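Local coordinates for protein beta-galactosidase/beta-glucuronidase (Faecalibacterium prausnitzii L2-6, PDB 6MVF) that binds flavin mononucleotide and belongs to glycosyl hydrolase family 2, probably cleaving beta-linked sugars, in particular beta-glucuronides, as a gut bacterial beta-glucuronidase, at residues D242-E250 against F287-L296. Numbering follows the deposited sequence.
Sequences DAELWSMDE and FSINGEATPL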
loop_
_atom_site.group_PDB
_atom_site.type_symbol
_atom_site.label_atom_id
_atom_site.label_comp_id
_atom_site.label_asym_id
_atom_site.label_seq_id
_atom_site.Cartn_x
_atom_site.Cartn_y
_atom_site.Cartn_z
ATOM N N ASP A 242 4.180 -5.925 -34.747
ATOM C CA ASP A 242 5.273 -6.259 -33.833
ATOM C C ASP A 242 4.753 -6.879 -32.535
ATOM O O ASP A 242 5.063 -6.429 -31.431
ATOM C CB ASP A 242 6.116 -5.020 -33.540
ATOM C CG ASP A 242 6.704 -4.404 -34.799
ATOM O OD1 ASP A 242 7.273 -5.167 -35.627
ATOM O OD2 ASP A 242 6.584 -3.159 -34.962
ATOM N N ALA A 243 3.937 -7.915 -32.676
ATOM C CA ALA A 243 3.268 -8.494 -31.521
ATOM C C ALA A 243 4.267 -9.172 -30.591
ATOM O O ALA A 243 5.197 -9.845 -31.034
ATOM C CB ALA A 243 2.225 -9.500 -31.987
ATOM N N GLU A 244 4.092 -8.966 -29.294
ATOM C CA GLU A 244 4.834 -9.715 -28.288
ATOM C C GLU A 244 4.068 -11.002 -27.992
ATOM O O GLU A 244 2.963 -10.962 -27.440
ATOM C CB GLU A 244 5.035 -8.874 -27.033
ATOM C CG GLU A 244 6.207 -7.926 -27.163
ATOM C CD GLU A 244 6.393 -7.062 -25.932
ATOM O OE1 GLU A 244 7.016 -7.528 -24.941
ATOM O OE2 GLU A 244 5.899 -5.911 -25.957
ATOM N N LEU A 245 4.637 -12.140 -28.382
ATOM C CA LEU A 245 3.913 -13.391 -28.230
ATOM C C LEU A 245 3.868 -13.823 -26.766
ATOM O O LEU A 245 4.708 -13.432 -25.944
ATOM C CB LEU A 245 4.551 -14.490 -29.075
ATOM C CG LEU A 245 4.706 -14.129 -30.550
ATOM C CD1 LEU A 245 5.274 -15.295 -31.323
ATOM C CD2 LEU A 245 3.381 -13.696 -31.121
ATOM N N TRP A 246 2.851 -14.638 -26.455
ATOM C CA TRP A 246 2.678 -15.281 -25.154
ATOM C C TRP A 246 3.323 -16.675 -25.148
ATOM O O TRP A 246 3.102 -17.476 -26.066
ATOM C CB TRP A 246 1.181 -15.384 -24.825
ATOM C CG TRP A 246 0.896 -15.918 -23.446
ATOM C CD1 TRP A 246 0.657 -15.186 -22.322
ATOM C CD2 TRP A 246 0.844 -17.296 -23.041
ATOM N NE1 TRP A 246 0.451 -16.013 -21.245
ATOM C CE2 TRP A 246 0.568 -17.315 -21.661
ATOM C CE3 TRP A 246 1.004 -18.514 -23.711
ATOM C CZ2 TRP A 246 0.444 -18.507 -20.938
ATOM C CZ3 TRP A 246 0.875 -19.686 -22.998
ATOM C CH2 TRP A 246 0.602 -19.677 -21.622
ATOM N N SER A 247 4.112 -16.969 -24.112
ATOM C CA SER A 247 4.564 -18.339 -23.858
ATOM C C SER A 247 4.712 -18.525 -22.354
ATOM O O SER A 247 4.601 -17.571 -21.589
ATOM C CB SER A 247 5.879 -18.659 -24.582
ATOM O OG SER A 247 6.986 -18.066 -23.925
ATOM N N MET A 248 4.940 -19.774 -21.927
ATOM C CA MET A 248 5.119 -20.050 -20.496
ATOM C C MET A 248 6.333 -19.326 -19.930
ATOM O O MET A 248 6.302 -18.870 -18.781
ATOM C CB MET A 248 5.239 -21.560 -20.229
ATOM C CG MET A 248 3.964 -22.338 -20.545
ATOM S SD MET A 248 3.760 -22.705 -22.312
ATOM C CE MET A 248 5.070 -23.934 -22.493
ATOM N N ASP A 249 7.396 -19.185 -20.725
ATOM C CA ASP A 249 8.574 -18.457 -20.274
ATOM C C ASP A 249 8.400 -16.932 -20.325
ATOM O O ASP A 249 8.943 -16.225 -19.467
ATOM C CB ASP A 249 9.783 -18.898 -21.093
ATOM C CG ASP A 249 10.379 -20.192 -20.578
ATOM O OD1 ASP A 249 10.135 -20.537 -19.385
ATOM O OD2 ASP A 249 11.085 -20.867 -21.361
ATOM N N GLU A 250 7.659 -16.408 -21.319
ATOM C CA GLU A 250 7.375 -14.976 -21.471
ATOM C C GLU A 250 5.878 -14.775 -21.667
ATOM O O GLU A 250 5.400 -14.646 -22.801
ATOM C CB GLU A 250 8.118 -14.383 -22.667
ATOM C CG GLU A 250 9.618 -14.203 -22.506
ATOM C CD GLU A 250 10.216 -13.338 -23.635
ATOM O OE1 GLU A 250 10.015 -12.087 -23.623
ATOM O OE2 GLU A 250 10.864 -13.919 -24.546
ATOM N N PHE A 287 4.905 -31.491 -27.965
ATOM C CA PHE A 287 4.310 -30.160 -27.914
ATOM C C PHE A 287 5.294 -29.093 -28.396
ATOM O O PHE A 287 6.479 -29.122 -28.052
ATOM C CB PHE A 287 3.838 -29.842 -26.490
ATOM C CG PHE A 287 3.261 -28.478 -26.332
ATOM C CD1 PHE A 287 1.940 -28.239 -26.630
ATOM C CD2 PHE A 287 4.047 -27.426 -25.886
ATOM C CE1 PHE A 287 1.415 -26.981 -26.489
ATOM C CE2 PHE A 287 3.529 -26.169 -25.741
ATOM C CZ PHE A 287 2.211 -25.943 -26.048
ATOM N N SER A 288 4.790 -28.160 -29.208
ATOM C CA SER A 288 5.510 -26.962 -29.617
ATOM C C SER A 288 4.621 -25.762 -29.371
ATOM O O SER A 288 3.407 -25.825 -29.581
ATOM C CB SER A 288 5.888 -26.948 -31.111
ATOM O OG SER A 288 6.537 -28.133 -31.518
ATOM N N ILE A 289 5.216 -24.651 -28.964
ATOM C CA ILE A 289 4.477 -23.401 -28.890
ATOM C C ILE A 289 5.286 -22.340 -29.620
ATOM O O ILE A 289 6.508 -22.261 -29.447
ATOM C CB ILE A 289 4.167 -23.004 -27.437
ATOM C CG1 ILE A 289 3.428 -21.663 -27.404
ATOM C CG2 ILE A 289 5.427 -23.014 -26.605
ATOM C CD1 ILE A 289 2.796 -21.357 -26.042
ATOM N N ASN A 290 4.616 -21.580 -30.493
ATOM C CA ASN A 290 5.263 -20.517 -31.270
ATOM C C ASN A 290 6.464 -21.046 -32.044
ATOM O O ASN A 290 7.487 -20.368 -32.157
ATOM C CB ASN A 290 5.681 -19.339 -30.375
ATOM C CG ASN A 290 4.487 -18.652 -29.711
ATOM O OD1 ASN A 290 3.423 -18.517 -30.321
ATOM N ND2 ASN A 290 4.652 -18.234 -28.453
ATOM N N GLY A 291 6.358 -22.283 -32.535
ATOM C CA GLY A 291 7.371 -22.859 -33.391
ATOM C C GLY A 291 8.559 -23.494 -32.698
ATOM O O GLY A 291 9.476 -23.958 -33.384
ATOM N N GLU A 292 8.590 -23.535 -31.377
ATOM C CA GLU A 292 9.708 -24.126 -30.659
ATOM C C GLU A 292 9.239 -25.373 -29.926
ATOM O O GLU A 292 8.220 -25.340 -29.224
ATOM C CB GLU A 292 10.325 -23.127 -29.679
ATOM C CG GLU A 292 11.477 -23.713 -28.892
ATOM C CD GLU A 292 12.383 -22.661 -28.274
ATOM O OE1 GLU A 292 12.414 -21.519 -28.797
ATOM O OE2 GLU A 292 13.063 -22.982 -27.265
ATOM N N ALA A 293 9.981 -26.467 -30.092
ATOM C CA ALA A 293 9.703 -27.703 -29.364
ATOM C C ALA A 293 9.877 -27.489 -27.867
ATOM O O ALA A 293 10.959 -27.109 -27.409
ATOM C CB ALA A 293 10.631 -28.809 -29.845
ATOM N N THR A 294 8.809 -27.726 -27.106
ATOM C CA THR A 294 8.789 -27.433 -25.674
ATOM C C THR A 294 8.006 -28.516 -24.952
ATOM O O THR A 294 6.788 -28.400 -24.765
ATOM C CB THR A 294 8.173 -26.062 -25.392
ATOM O OG1 THR A 294 8.771 -25.081 -26.243
ATOM C CG2 THR A 294 8.386 -25.658 -23.934
ATOM N N PRO A 295 8.670 -29.588 -24.525
ATOM C CA PRO A 295 7.940 -30.648 -23.813
ATOM C C PRO A 295 7.236 -30.077 -22.585
ATOM O O PRO A 295 7.812 -29.281 -21.839
ATOM C CB PRO A 295 9.042 -31.650 -23.442
ATOM C CG PRO A 295 10.118 -31.432 -24.463
ATOM C CD PRO A 295 10.090 -29.935 -24.737
ATOM N N LEU A 296 5.958 -30.451 -22.416
ATOM C CA LEU A 296 5.156 -30.028 -21.268
ATOM C C LEU A 296 5.412 -30.955 -20.082
ATOM O O LEU A 296 5.091 -32.146 -20.137
ATOM C CB LEU A 296 3.672 -30.021 -21.624
ATOM C CG LEU A 296 3.224 -28.947 -22.624
ATOM C CD1 LEU A 296 1.729 -28.761 -22.565
ATOM C CD2 LEU A 296 3.958 -27.603 -22.385
#
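Leu245 meets Asn290 first, the two side chains running antiparallel alongside one another, with CD1 of Leu245 lying 3.8 Å from CG of Asn290. Beside this methyl-on-amide contact, ND2 of Asn290 donates a hydrogen bond of 2.9 Å to the backbone O of Trp246. The oxygen lies close to the amide plane, but the donor stands above the carbonyl plane and the N-H...O angle is a bent 143°. The other end of the amide, OD1, accepts from the backbone N of Ser278, so both polar atoms are engaged and the amide's rotation is fixed. With an alanine here, the Trp246 carbonyl and the backbone N-H of Ser278 would probably both lose this partner, and a gap would be likely to open beside Leu245.

The indole of Trp246 receives CD1 of Ile289 at its edge, 4.0 Å from CZ3, while its NE1 bonds to the carbonyl of Asp348. At Ser247 the chain turns, closed by the backbone bond from its N to Glu250 O and by its OG, which accepts from Glu250 N in an ST motif. Met248 follows; the bend at chi2 (81°) brings SD to CD1 of Ile289, and that at chi3 (71°) sets CE 3.8 Å from CD2 of Leu296. The same methyl meets CG2 of Thr294 tip to tip and approaches the Phe287 ring obliquely.

The loop between strands 236-240 and 254-262 thus packs against the beta hairpin of strands 286-289 and 292-300, whose type I' turn holds Asn290, joining the family 2 beta domain to the TIM barrel. A single hydrogen bond between the two segments gives the contact direction; methyl, thioether and indole surfaces supply most of the remaining contact.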